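Local coordinates for protein beta-fructofuranosidase (Arthrobacter, PDB 3WPU) that belongs to the levansucrase/invertase family, a group of enzymes built as a single-chain five-bladed beta-propeller, at residues F24-T29 / P326-N331; V262-S267 / T334-R339; Y350-S355 / E368-F373. All blocks are in the same frame, centred on the assembly; numbering follows the deposited sequence.

Interaction 1: residues F24-T29 / P326-N331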
ATOM      1  N   PHE A  24     -22.851  -7.420   0.812  1.00 14.25           N
ATOM      2  CA  PHE A  24     -22.456  -7.051   2.152  1.00 14.14           C
ATOM      3  C   PHE A  24     -21.192  -6.206   2.152  1.00 12.08           C
ATOM      4  O   PHE A  24     -20.179  -6.607   1.596  1.00 12.35           O
ATOM      5  CB  PHE A  24     -22.188  -8.287   2.984  1.00 15.01           C
ATOM      6  CG  PHE A  24     -21.826  -7.966   4.394  1.00 15.91           C
ATOM      7  CD1 PHE A  24     -22.806  -7.821   5.364  1.00 16.82           C
ATOM      8  CD2 PHE A  24     -20.493  -7.761   4.742  1.00 16.30           C
ATOM      9  CE1 PHE A  24     -22.458  -7.531   6.685  1.00 17.26           C
ATOM     10  CE2 PHE A  24     -20.147  -7.435   6.047  1.00 16.62           C
ATOM     11  CZ  PHE A  24     -21.130  -7.319   7.019  1.00 16.93           C
ATOM     12  N   THR A  25     -21.257  -5.081   2.841  1.00 11.37           N
ATOM     13  CA  THR A  25     -20.100  -4.195   3.026  1.00 10.91           C
ATOM     14  C   THR A  25     -19.872  -4.057   4.527  1.00 10.94           C
ATOM     15  O   THR A  25     -20.778  -3.613   5.269  1.00 11.81           O
ATOM     16  CB  THR A  25     -20.361  -2.816   2.430  1.00 10.49           C
ATOM     17  OG1 THR A  25     -20.585  -2.891   1.025  1.00 10.17           O
ATOM     18  CG2 THR A  25     -19.165  -1.877   2.676  1.00 10.31           C
ATOM     19  N   ALA A  26     -18.667  -4.420   4.965  1.00 11.06           N
ATOM     20  CA  ALA A  26     -18.267  -4.287   6.372  1.00 10.70           C
ATOM     21  C   ALA A  26     -18.085  -2.815   6.679  1.00 10.86           C
ATOM     22  O   ALA A  26     -17.691  -2.057   5.793  1.00 10.04           O
ATOM     23  CB  ALA A  26     -16.967  -5.008   6.652  1.00 11.34           C
ATOM     24  N   LYS A  27     -18.373  -2.447   7.921  1.00 11.30           N
ATOM     25  CA  LYS A  27     -18.174  -1.069   8.390  1.00 11.38           C
ATOM     26  C   LYS A  27     -17.083  -1.006   9.428  1.00 10.70           C
ATOM     27  O   LYS A  27     -17.065  -1.782  10.399  1.00  9.96           O
ATOM     28  CB  LYS A  27     -19.474  -0.530   8.987  1.00 13.14           C
ATOM     29  CG  LYS A  27     -20.614  -0.455   7.981  1.00 15.09           C
ATOM     30  CD  LYS A  27     -21.848   0.139   8.611  1.00 18.45           C
ATOM     31  CE  LYS A  27     -23.001   0.198   7.639  1.00 20.49           C
ATOM     32  NZ  LYS A  27     -23.576  -1.153   7.447  1.00 22.91           N
ATOM     33  N   TRP A  28     -16.158  -0.055   9.241  1.00 10.32           N
ATOM     34  CA  TRP A  28     -15.263   0.369  10.307  1.00 10.04           C
ATOM     35  C   TRP A  28     -16.028   1.477  11.004  1.00  9.84           C
ATOM     36  O   TRP A  28     -16.188   2.555  10.439  1.00 10.27           O
ATOM     37  CB  TRP A  28     -13.952   0.892   9.732  1.00 10.04           C
ATOM     38  CG  TRP A  28     -12.931   1.289  10.739  1.00  9.58           C
ATOM     39  CD1 TRP A  28     -12.840   0.862  12.031  1.00  9.46           C
ATOM     40  CD2 TRP A  28     -11.807   2.171  10.533  1.00  9.56           C
ATOM     41  NE1 TRP A  28     -11.762   1.452  12.649  1.00  9.46           N
ATOM     42  CE2 TRP A  28     -11.087   2.205  11.731  1.00  9.46           C
ATOM     43  CE3 TRP A  28     -11.309   2.862   9.424  1.00  9.63           C
ATOM     44  CZ2 TRP A  28      -9.938   2.972  11.883  1.00  9.47           C
ATOM     45  CZ3 TRP A  28     -10.185   3.649   9.596  1.00  9.36           C
ATOM     46  CH2 TRP A  28      -9.499   3.652  10.791  1.00  9.41           C
ATOM     47  N   THR A  29     -16.595   1.172  12.168  1.00  9.46           N
ATOM     48  CA  THR A  29     -17.636   2.042  12.723  1.00  9.67           C
ATOM     49  C   THR A  29     -17.032   3.146  13.571  1.00  9.65           C
ATOM     50  O   THR A  29     -15.877   3.075  13.944  1.00  9.98           O
ATOM     51  CB  THR A  29     -18.629   1.280  13.606  1.00  9.55           C
ATOM     52  OG1 THR A  29     -17.968   0.829  14.796  1.00  9.93           O
ATOM     53  CG2 THR A  29     -19.211   0.069  12.864  1.00  9.84           C
ATOM     54  N   PRO A 326     -18.478  -2.526  -2.515  1.00 10.12           N
ATOM     55  CA  PRO A 326     -17.356  -2.299  -1.615  1.00 10.02           C
ATOM     56  C   PRO A 326     -17.253  -3.318  -0.479  1.00 10.16           C
ATOM     57  O   PRO A 326     -18.282  -3.837   0.020  1.00 10.18           O
ATOM     58  CB  PRO A 326     -17.638  -0.891  -1.027  1.00 10.17           C
ATOM     59  CG  PRO A 326     -18.722  -0.295  -1.843  1.00 10.68           C
ATOM     60  CD  PRO A 326     -19.470  -1.437  -2.491  1.00 10.31           C
ATOM     61  N   ILE A 327     -16.039  -3.654  -0.094  1.00  9.71           N
ATOM     62  CA  ILE A 327     -15.842  -4.596   1.037  1.00  9.64           C
ATOM     63  C   ILE A 327     -15.715  -3.950   2.402  1.00 10.31           C
ATOM     64  O   ILE A 327     -15.955  -4.619   3.422  1.00 11.30           O
ATOM     65  CB  ILE A 327     -14.680  -5.600   0.811  1.00  9.37           C
ATOM     66  CG1 ILE A 327     -13.358  -4.876   0.499  1.00  9.56           C
ATOM     67  CG2 ILE A 327     -15.019  -6.568  -0.317  1.00  9.61           C
ATOM     68  CD1 ILE A 327     -12.143  -5.785   0.505  1.00  9.87           C
ATOM     69  N   LEU A 328     -15.312  -2.679   2.453  1.00 10.16           N
ATOM     70  CA  LEU A 328     -15.232  -1.946   3.712  1.00 10.44           C
ATOM     71  C   LEU A 328     -15.625  -0.491   3.465  1.00  9.98           C
ATOM     72  O   LEU A 328     -15.277   0.087   2.417  1.00  9.95           O
ATOM     73  CB  LEU A 328     -13.817  -2.008   4.274  1.00 10.95           C
ATOM     74  CG  LEU A 328     -13.602  -1.333   5.633  1.00 11.52           C
ATOM     75  CD1 LEU A 328     -14.127  -2.209   6.761  1.00 11.86           C
ATOM     76  CD2 LEU A 328     -12.149  -0.928   5.860  1.00 12.62           C
ATOM     77  N   SER A 329     -16.443   0.048   4.352  1.00  9.34           N
ATOM     78  CA  SER A 329     -16.765   1.484   4.352  1.00  9.79           C
ATOM     79  C   SER A 329     -16.401   2.062   5.684  1.00  9.31           C
ATOM     80  O   SER A 329     -16.505   1.389   6.715  1.00  9.07           O
ATOM     81  CB  SER A 329     -18.244   1.755   4.073  1.00 10.25           C
ATOM     82  OG  SER A 329     -19.102   1.110   5.019  1.00 10.46           O
ATOM     83  N   ALA A 330     -15.978   3.330   5.646  1.00  9.37           N
ATOM     84  CA  ALA A 330     -15.621   4.112   6.802  1.00  9.84           C
ATOM     85  C   ALA A 330     -16.440   5.421   6.866  1.00 10.25           C
ATOM     86  O   ALA A 330     -15.902   6.520   7.137  1.00  9.87           O
ATOM     87  CB  ALA A 330     -14.130   4.412   6.759  1.00  9.93           C
ATOM     88  N   ASN A 331     -17.735   5.296   6.603  1.00 10.12           N
ATOM     89  CA  ASN A 331     -18.640   6.449   6.576  1.00 10.59           C
ATOM     90  C   ASN A 331     -18.715   7.103   7.939  1.00 10.74           C
ATOM     91  O   ASN A 331     -18.898   6.436   8.962  1.00 10.19           O
ATOM     92  CB  ASN A 331     -20.039   6.071   6.088  1.00 11.10           C
ATOM     93  CG  ASN A 331     -20.036   5.556   4.659  1.00 11.32           C
ATOM     94  OD1 ASN A 331     -19.072   5.699   3.926  1.00 11.49           O
ATOM     95  ND2 ASN A 331     -21.120   4.902   4.280  1.00 12.69           N
TER
HETATM   96  O   HOH W   1     -18.455   3.569   9.380  1.00 12.76           O

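Interaction 2: residues V262-S267 / T334-R339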
ATOM      1  N   VAL A 262      -8.385  -5.040  -5.047  1.00  9.71           N
ATOM      2  CA  VAL A 262      -8.898  -4.027  -4.155  1.00  9.56           C
ATOM      3  C   VAL A 262      -8.263  -2.694  -4.494  1.00  9.37           C
ATOM      4  O   VAL A 262      -7.210  -2.622  -5.142  1.00  9.18           O
ATOM      5  CB  VAL A 262      -8.734  -4.360  -2.639  1.00  9.54           C
ATOM      6  CG1 VAL A 262      -9.605  -5.560  -2.267  1.00  9.52           C
ATOM      7  CG2 VAL A 262      -7.304  -4.637  -2.266  1.00  9.60           C
ATOM      8  N   PHE A 263      -8.979  -1.650  -4.119  1.00  9.16           N
ATOM      9  CA  PHE A 263      -8.556  -0.293  -4.404  1.00  8.89           C
ATOM     10  C   PHE A 263      -9.287   0.645  -3.453  1.00  8.77           C
ATOM     11  O   PHE A 263     -10.253   0.265  -2.809  1.00  8.65           O
ATOM     12  CB  PHE A 263      -8.877   0.074  -5.866  1.00  8.80           C
ATOM     13  CG  PHE A 263     -10.304  -0.181  -6.246  1.00  8.82           C
ATOM     14  CD1 PHE A 263     -11.265   0.800  -6.074  1.00  9.27           C
ATOM     15  CD2 PHE A 263     -10.686  -1.404  -6.737  1.00  9.15           C
ATOM     16  CE1 PHE A 263     -12.583   0.568  -6.369  1.00  9.50           C
ATOM     17  CE2 PHE A 263     -12.017  -1.647  -7.035  1.00  9.40           C
ATOM     18  CZ  PHE A 263     -12.958  -0.662  -6.864  1.00  9.14           C
ATOM     19  N   GLU A 264      -8.758   1.858  -3.302  1.00  8.62           N
ATOM     20  CA  GLU A 264      -9.432   2.902  -2.566  1.00  8.42           C
ATOM     21  C   GLU A 264     -10.524   3.582  -3.374  1.00  8.39           C
ATOM     22  O   GLU A 264     -10.304   3.978  -4.516  1.00  8.65           O
ATOM     23  CB  GLU A 264      -8.421   3.995  -2.131  1.00  8.62           C
ATOM     24  CG  GLU A 264      -9.114   5.140  -1.412  1.00  9.07           C
ATOM     25  CD  GLU A 264      -8.176   6.262  -1.006  1.00  9.95           C
ATOM     26  OE1 GLU A 264      -7.012   6.235  -1.413  1.00 11.11           O
ATOM     27  OE2 GLU A 264      -8.645   7.178  -0.295  1.00 10.71           O
ATOM     28  N   GLY A 265     -11.687   3.749  -2.760  1.00  8.38           N
ATOM     29  CA  GLY A 265     -12.755   4.593  -3.282  1.00  9.03           C
ATOM     30  C   GLY A 265     -13.351   5.478  -2.205  1.00  9.58           C
ATOM     31  O   GLY A 265     -12.806   5.578  -1.083  1.00  9.81           O
ATOM     32  N   ASN A 266     -14.456   6.148  -2.543  1.00  9.82           N
ATOM     33  CA  ASN A 266     -15.354   6.694  -1.541  1.00 10.70           C
ATOM     34  C   ASN A 266     -16.726   6.083  -1.748  1.00 10.14           C
ATOM     35  O   ASN A 266     -17.074   5.669  -2.850  1.00 10.13           O
ATOM     36  CB  ASN A 266     -15.515   8.213  -1.652  1.00 12.00           C
ATOM     37  CG  ASN A 266     -14.261   9.000  -1.262  1.00 13.78           C
ATOM     38  OD1 ASN A 266     -13.987  10.032  -1.846  1.00 19.54           O
ATOM     39  ND2 ASN A 266     -13.547   8.558  -0.289  1.00 15.30           N
ATOM     40  N   SER A 267     -17.508   6.042  -0.678  1.00  9.86           N
ATOM     41  CA  SER A 267     -18.897   5.633  -0.781  1.00 10.32           C
ATOM     42  C   SER A 267     -19.619   6.560  -1.762  1.00 10.78           C
ATOM     43  O   SER A 267     -19.401   7.762  -1.797  1.00  9.87           O
ATOM     44  CB  SER A 267     -19.551   5.680   0.594  1.00 10.32           C
ATOM     45  OG  SER A 267     -18.922   4.776   1.476  1.00 10.60           O
ATOM     46  N   THR A 334     -13.486   8.056   8.267  1.00 11.18           N
ATOM     47  CA  THR A 334     -12.361   8.662   7.541  1.00 11.49           C
ATOM     48  C   THR A 334     -12.687   8.876   6.051  1.00 11.82           C
ATOM     49  O   THR A 334     -13.409   8.077   5.421  1.00 11.58           O
ATOM     50  CB  THR A 334     -11.036   7.850   7.658  1.00 11.32           C
ATOM     51  OG1 THR A 334     -10.002   8.539   6.948  1.00 11.53           O
ATOM     52  CG2 THR A 334     -11.165   6.432   7.064  1.00 11.39           C
ATOM     53  N   ASP A 335     -12.078   9.917   5.505  1.00 12.86           N
ATOM     54  CA  ASP A 335     -12.103  10.256   4.089  1.00 14.93           C
ATOM     55  C   ASP A 335     -11.332   9.247   3.241  1.00 13.41           C
ATOM     56  O   ASP A 335     -11.661   9.029   2.068  1.00 12.35           O
ATOM     57  CB  ASP A 335     -11.441  11.652   3.914  1.00 18.95           C
ATOM     58  CG  ASP A 335     -11.505  12.178   2.490  1.00 23.74           C
ATOM     59  OD1 ASP A 335     -12.564  12.049   1.810  1.00 24.80           O
ATOM     60  OD2 ASP A 335     -10.473  12.748   2.049  1.00 25.86           O
ATOM     61  N   GLN A 336     -10.293   8.666   3.832  1.00 12.66           N
ATOM     62  CA  GLN A 336      -9.264   7.985   3.063  1.00 13.52           C
ATOM     63  C   GLN A 336      -8.779   6.679   3.686  1.00 12.65           C
ATOM     64  O   GLN A 336      -8.033   6.665   4.635  1.00 14.21           O
ATOM     65  CB  GLN A 336      -8.095   8.960   2.847  1.00 15.57           C
ATOM     66  CG  GLN A 336      -8.402  10.064   1.873  1.00 18.10           C
ATOM     67  CD  GLN A 336      -7.142  10.779   1.438  1.00 21.44           C
ATOM     68  OE1 GLN A 336      -7.118  11.411   0.410  1.00 25.43           O
ATOM     69  NE2 GLN A 336      -6.069  10.619   2.205  1.00 23.56           N
ATOM     70  N   THR A 337      -9.260   5.549   3.152  1.00 11.70           N
ATOM     71  CA  THR A 337      -8.694   4.261   3.450  1.00 11.72           C
ATOM     72  C   THR A 337      -7.800   3.945   2.241  1.00 12.17           C
ATOM     73  O   THR A 337      -8.251   3.411   1.227  1.00 11.70           O
ATOM     74  CB  THR A 337      -9.835   3.226   3.583  1.00 11.85           C
ATOM     75  OG1 THR A 337     -10.792   3.477   2.550  1.00 11.84           O
ATOM     76  CG2 THR A 337     -10.561   3.395   4.919  1.00 12.40           C
ATOM     77  N   GLU A 338      -6.532   4.336   2.326  1.00 11.73           N
ATOM     78  CA  GLU A 338      -5.639   4.296   1.184  1.00 11.63           C
ATOM     79  C   GLU A 338      -4.906   2.965   1.029  1.00 11.57           C
ATOM     80  O   GLU A 338      -4.774   2.207   1.997  1.00 11.11           O
ATOM     81  CB  GLU A 338      -4.600   5.419   1.316  1.00 12.65           C
ATOM     82  CG  GLU A 338      -5.244   6.764   1.475  1.00 13.83           C
ATOM     83  CD  GLU A 338      -4.233   7.883   1.435  1.00 16.12           C
ATOM     84  OE1 GLU A 338      -3.724   8.181   0.336  1.00 18.21           O
ATOM     85  OE2 GLU A 338      -4.036   8.508   2.493  1.00 19.02           O
ATOM     86  N   ARG A 339      -4.383   2.725  -0.170  1.00 11.39           N
ATOM     87  CA  ARG A 339      -3.526   1.597  -0.434  1.00 11.65           C
ATOM     88  C   ARG A 339      -3.948   0.261   0.190  1.00 10.48           C
ATOM     89  O   ARG A 339      -3.191  -0.409   0.908  1.00 10.47           O
ATOM     90  CB  ARG A 339      -2.106   1.939  -0.008  1.00 12.89           C
ATOM     91  CG  ARG A 339      -1.177   1.092  -0.770  1.00 14.86           C
ATOM     92  CD  ARG A 339       0.268   1.368  -0.498  1.00 16.63           C
ATOM     93  NE  ARG A 339       0.981   0.434  -1.340  1.00 16.60           N
ATOM     94  CZ  ARG A 339       2.264   0.502  -1.614  1.00 15.69           C
ATOM     95  NH1 ARG A 339       3.038   1.463  -1.061  1.00 14.16           N
ATOM     96  NH2 ARG A 339       2.769  -0.417  -2.402  1.00 15.77           N
TER
HETATM   97  O   HOH W   2     -11.063   6.805   0.497  1.00 13.00           O

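Interaction 3: residues Y350-S355 / E368-F373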
ATOM      1  N   TYR A 350      -6.822 -10.809   5.787  1.00 10.17           N
ATOM      2  CA  TYR A 350      -6.460  -9.549   6.443  1.00 10.00           C
ATOM      3  C   TYR A 350      -6.525  -8.444   5.399  1.00 10.06           C
ATOM      4  O   TYR A 350      -5.852  -8.525   4.368  1.00 10.23           O
ATOM      5  CB  TYR A 350      -5.051  -9.616   7.016  1.00 10.07           C
ATOM      6  CG  TYR A 350      -4.956 -10.450   8.265  1.00 10.14           C
ATOM      7  CD1 TYR A 350      -5.132  -9.882   9.529  1.00 10.68           C
ATOM      8  CD2 TYR A 350      -4.772 -11.831   8.191  1.00 10.42           C
ATOM      9  CE1 TYR A 350      -5.077 -10.655  10.684  1.00 10.92           C
ATOM     10  CE2 TYR A 350      -4.704 -12.606   9.353  1.00 10.78           C
ATOM     11  CZ  TYR A 350      -4.866 -12.025  10.585  1.00 11.16           C
ATOM     12  OH  TYR A 350      -4.827 -12.795  11.746  1.00 11.77           O
ATOM     13  N   LEU A 351      -7.309  -7.408   5.673  1.00  9.96           N
ATOM     14  CA  LEU A 351      -7.357  -6.266   4.801  1.00  9.71           C
ATOM     15  C   LEU A 351      -6.558  -5.205   5.550  1.00  9.67           C
ATOM     16  O   LEU A 351      -6.904  -4.889   6.684  1.00 10.61           O
ATOM     17  CB  LEU A 351      -8.796  -5.804   4.591  1.00 10.27           C
ATOM     18  CG  LEU A 351      -9.016  -4.388   4.054  1.00 10.47           C
ATOM     19  CD1 LEU A 351      -8.309  -4.185   2.739  1.00 10.62           C
ATOM     20  CD2 LEU A 351     -10.488  -4.032   3.944  1.00 11.15           C
ATOM     21  N   PHE A 352      -5.479  -4.741   4.944  1.00  9.39           N
ATOM     22  CA  PHE A 352      -4.688  -3.636   5.494  1.00  9.55           C
ATOM     23  C   PHE A 352      -4.878  -2.389   4.638  1.00  9.90           C
ATOM     24  O   PHE A 352      -4.897  -2.441   3.424  1.00  9.86           O
ATOM     25  CB  PHE A 352      -3.214  -3.993   5.566  1.00  9.78           C
ATOM     26  CG  PHE A 352      -2.876  -5.053   6.572  1.00  9.94           C
ATOM     27  CD1 PHE A 352      -2.970  -4.791   7.940  1.00 10.18           C
ATOM     28  CD2 PHE A 352      -2.497  -6.327   6.156  1.00  9.81           C
ATOM     29  CE1 PHE A 352      -2.617  -5.733   8.867  1.00 10.31           C
ATOM     30  CE2 PHE A 352      -2.155  -7.285   7.093  1.00 10.15           C
ATOM     31  CZ  PHE A 352      -2.245  -7.000   8.448  1.00 10.31           C
ATOM     32  N   THR A 353      -4.946  -1.240   5.306  1.00 10.55           N
ATOM     33  CA  THR A 353      -5.096   0.022   4.613  0.50 11.19           C
ATOM     34  C   THR A 353      -4.324   1.057   5.429  1.00 11.25           C
ATOM     35  O   THR A 353      -3.913   0.775   6.553  1.00 12.59           O
ATOM     36  CB  THR A 353      -6.595   0.359   4.415  0.50 11.62           C
ATOM     37  OG1 THR A 353      -6.755   1.490   3.543  0.50 11.12           O
ATOM     38  CG2 THR A 353      -7.285   0.600   5.750  0.50 11.64           C
ATOM     39  N   ILE A 354      -4.094   2.191   4.807  1.00 11.18           N
ATOM     40  CA  ILE A 354      -3.321   3.289   5.398  1.00 11.63           C
ATOM     41  C   ILE A 354      -4.208   4.511   5.545  1.00 11.17           C
ATOM     42  O   ILE A 354      -4.981   4.803   4.637  1.00 10.44           O
ATOM     43  CB  ILE A 354      -2.145   3.650   4.458  1.00 13.62           C
ATOM     44  CG1 ILE A 354      -1.485   2.374   3.864  1.00 15.67           C
ATOM     45  CG2 ILE A 354      -1.162   4.534   5.193  1.00 14.80           C
ATOM     46  CD1 ILE A 354      -0.986   1.376   4.871  1.00 16.30           C
ATOM     47  N   SER A 355      -4.042   5.289   6.634  1.00 10.83           N
ATOM     48  CA  SER A 355      -4.801   6.513   6.812  0.50 10.92           C
ATOM     49  C   SER A 355      -3.969   7.574   7.502  1.00 10.79           C
ATOM     50  O   SER A 355      -3.030   7.248   8.228  1.00 11.60           O
ATOM     51  CB  SER A 355      -6.055   6.265   7.631  0.50 11.22           C
ATOM     52  OG  SER A 355      -7.035   7.233   7.357  0.50 11.41           O
ATOM     53  N   GLU A 368      -1.276   8.498  12.232  1.00 10.47           N
ATOM     54  CA  GLU A 368      -0.919   8.124  10.860  1.00 10.52           C
ATOM     55  C   GLU A 368      -0.487   6.668  10.816  1.00 10.23           C
ATOM     56  O   GLU A 368       0.202   6.224  11.731  1.00 10.81           O
ATOM     57  CB  GLU A 368       0.302   8.920  10.414  1.00  9.97           C
ATOM     58  CG  GLU A 368       0.112  10.429  10.401  1.00 10.42           C
ATOM     59  CD  GLU A 368      -0.436  10.977   9.088  1.00 10.20           C
ATOM     60  OE1 GLU A 368       0.039  10.591   8.018  1.00 10.66           O
ATOM     61  OE2 GLU A 368      -1.322  11.843   9.116  1.00 10.84           O
ATOM     62  N   GLY A 369      -0.886   5.894   9.803  1.00 10.65           N
ATOM     63  CA  GLY A 369      -0.281   4.583   9.620  1.00  9.64           C
ATOM     64  C   GLY A 369      -1.226   3.494   9.181  1.00  9.99           C
ATOM     65  O   GLY A 369      -2.221   3.766   8.513  1.00 10.13           O
ATOM     66  N   VAL A 370      -0.874   2.280   9.561  1.00  9.06           N
ATOM     67  CA  VAL A 370      -1.565   1.090   9.075  1.00  9.01           C
ATOM     68  C   VAL A 370      -2.732   0.712   9.953  1.00  8.83           C
ATOM     69  O   VAL A 370      -2.573   0.468  11.154  1.00  8.91           O
ATOM     70  CB  VAL A 370      -0.607  -0.140   9.030  1.00  9.20           C
ATOM     71  CG1 VAL A 370      -1.350  -1.341   8.441  1.00  9.63           C
ATOM     72  CG2 VAL A 370       0.656   0.186   8.250  1.00 10.04           C
ATOM     73  N   TYR A 371      -3.876   0.531   9.302  1.00  9.33           N
ATOM     74  CA  TYR A 371      -5.079   0.020   9.928  1.00  9.18           C
ATOM     75  C   TYR A 371      -5.355  -1.315   9.274  1.00  9.57           C
ATOM     76  O   TYR A 371      -4.991  -1.524   8.113  1.00 10.38           O
ATOM     77  CB  TYR A 371      -6.226   1.033   9.776  1.00  9.32           C
ATOM     78  CG  TYR A 371      -5.948   2.252  10.634  1.00  8.93           C
ATOM     79  CD1 TYR A 371      -5.113   3.251  10.184  1.00  8.94           C
ATOM     80  CD2 TYR A 371      -6.449   2.335  11.930  1.00  8.79           C
ATOM     81  CE1 TYR A 371      -4.818   4.353  10.973  1.00  8.92           C
ATOM     82  CE2 TYR A 371      -6.152   3.423  12.735  1.00  8.98           C
ATOM     83  CZ  TYR A 371      -5.312   4.404  12.269  1.00  9.21           C
ATOM     84  OH  TYR A 371      -5.046   5.478  13.114  1.00  9.72           O
ATOM     85  N   GLY A 372      -5.921  -2.226  10.037  1.00  9.51           N
ATOM     86  CA  GLY A 372      -6.249  -3.537   9.486  1.00  9.16           C
ATOM     87  C   GLY A 372      -7.454  -4.177  10.080  1.00  9.23           C
ATOM     88  O   GLY A 372      -7.979  -3.774  11.128  1.00  9.54           O
ATOM     89  N   PHE A 373      -7.890  -5.228   9.381  1.00  8.87           N
ATOM     90  CA  PHE A 373      -9.199  -5.841   9.559  1.00  9.44           C
ATOM     91  C   PHE A 373      -9.081  -7.321   9.207  1.00  9.76           C
ATOM     92  O   PHE A 373      -8.382  -7.650   8.267  1.00 10.47           O
ATOM     93  CB  PHE A 373     -10.230  -5.152   8.648  1.00  9.43           C
ATOM     94  CG  PHE A 373     -10.263  -3.656   8.801  1.00  9.84           C
ATOM     95  CD1 PHE A 373     -11.160  -3.034   9.653  1.00  9.99           C
ATOM     96  CD2 PHE A 373      -9.346  -2.890   8.096  1.00 10.26           C
ATOM     97  CE1 PHE A 373     -11.151  -1.657   9.818  1.00 10.43           C
ATOM     98  CE2 PHE A 373      -9.324  -1.519   8.252  1.00 10.48           C
ATOM     99  CZ  PHE A 373     -10.223  -0.905   9.111  1.00 10.54           C
TER

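Interaction 1: residues F24-T29 / P326-N331
Ala26 and Lys27 run parallel to Leu328 and Ser329, with CA atoms 4.7 Å apart for Ala26 and Leu328, so that a two-residue strand near the N terminus becomes an outermost strand of a propeller blade. Such edge strands show how a chain can complete a sheet with a piece far away in sequence. Three backbone bonds join the pair: Ala26 N donates to Ile327 O, Ser329 N to Ala26 O at 2.8 Å and Trp28 N to Ser329 O. On its other edge the blade strand carries a classic beta bulge, where Ile327 and Leu328 both face Val308.

Just before the strand, Thr25 prolongs the pairing with its side chain. A chi1 of -62° turns OG1 away from the residue's own carbonyl, and it donates to Pro326 O at 2.7 Å, tilted 34° from the carbonyl plane, while CG2 reaches Ser329 N at 3.7 Å. Arg379 also binds Pro326 O, so this carbonyl has two donors. On one face Leu328 CD1 packs on Ala26 CB at 4.0 Å; on the other, Lys27 CG touches Ser329 OG. Trp28 departs with its CG trans to the amide nitrogen (chi1 -177°), which carries the indole away over the next blade, edge-to-face with Phe373, and NE1 bonds to Ser389 O. Thr29 then caps helix 30-38. Where the strands part, a water bridges them, 2.7 Å from Trp28 O and 2.9 Å from Asn331 O.

Interaction 2: residues V262-S267 / T334-R339
Glu264 reaches across from its strand to the 334-339 segment and lays its carboxylate between Gln336 and Glu338, an example of a buried acidic side chain laid against a connecting segment. The two segments run nearly antiparallel without forming a beta pair, so side chains and a water carry the contact. Glu264 is stretched out from its first torsion onward (chi1 177°). CG thereby passes over Thr337 O at 3.3 Å, and the two oxygens meet separate neighbours: OE2 lies 3.5 Å from Gln336 CA, OE1 3.4 Å from Glu338 CG. Glu338 lies beside Glu264 and points the same way, their carboxylate planes 46° apart and Glu264 OE1 just 4.2 Å from Glu338 OE1; Glu338 OE1 also forms a salt bridge with Arg245, and OE2 bonds to Tyr421. The Gln336 amide stands almost at right angles to the Glu264 carboxylate.

A water donates to Glu264 OE2 at 2.6 Å and to Gly265 O at 2.7 Å, and bridges the segments by accepting a weak, long bond from Thr337 N at 3.4 Å. Asn266 ND2 gives a weak, bent bond to Asp335 O at 3.1 Å, whereas OD1 is held by Asn243 N. Thr334 OG1 accepts from Gln336 N, an ST turn. Strand 260-266 lies between strands 245-250 and 305-313 of one blade, and the loop facing it leads from strand 321-331 to strand 340-345 of the next.

Interaction 3: residues Y350-S355 / E368-F373
Leu351 to Ser355 pair antiparallel with Phe373 to Gly369 in the middle of a propeller blade, a regular example of strands whose spacing alternates with the two kinds of antiparallel pair: CA atoms are 4.3 Å apart at the non-hydrogen-bonded Phe352 and Gly372, and 5.3 Å at the hydrogen-bonded Thr353 and Tyr371. Six backbone bonds hold the strands. Those of Thr353 with Tyr371 are short and straight, Thr353 N to Tyr371 O being 2.8 Å. At the Leu351 and Phe373 pair, Leu351 N to Phe373 O is sound, but Phe373 N to Leu351 O is weak.

A compact part of the contact lies round Phe352, where Gly372 has no side chain. With chi1 at -68° the Phe352 ring swings across the neighbouring strand, CD1 being 3.8 Å from both Gly372 CA and Val370 CG1. Ile354 CD1 meets the other methyl of Val370, CG2, at 3.9 Å, and Met456 and Val425 of the adjoining sheet cover the same face.

The Ser355 end is sparser in side chains, though no residue here opens to solvent. Gly369 offers none, and Tyr371 CE1 lies 4.0 Å from Ser355 CB, obliquely. Beyond them Glu368 turns its carboxylate to His356 and the backbone N of Arg357, and Tyr371 OH bonds to Pro367 O. On the face shared by Leu351, Thr353 and Tyr371, Phe373 offers its ring edge to the facing backbone, with CD2 3.5 Å from Leu351 O.

Overall arrangement
From the N terminus, the chain lays down strand 26-27 and returns to it only after 296 residues, when 326-331 closes interaction 1. Within that span it passes 262-267, whose partner 334-339 follows just after 326-331, so interactions 1 and 2 cross. Interaction 3 comes in series and closes a short loop of 12 residues. Interactions 1 and 2 reach the same sheet, joined through Asn331 OD1 and Ser267 OG. The 334-339 segment then carries the chain into the next sheet, where Glu338 N meets Ile354 O of interaction 3. Leu328 packing on Leu351 ties interaction 1 to this second blade as well.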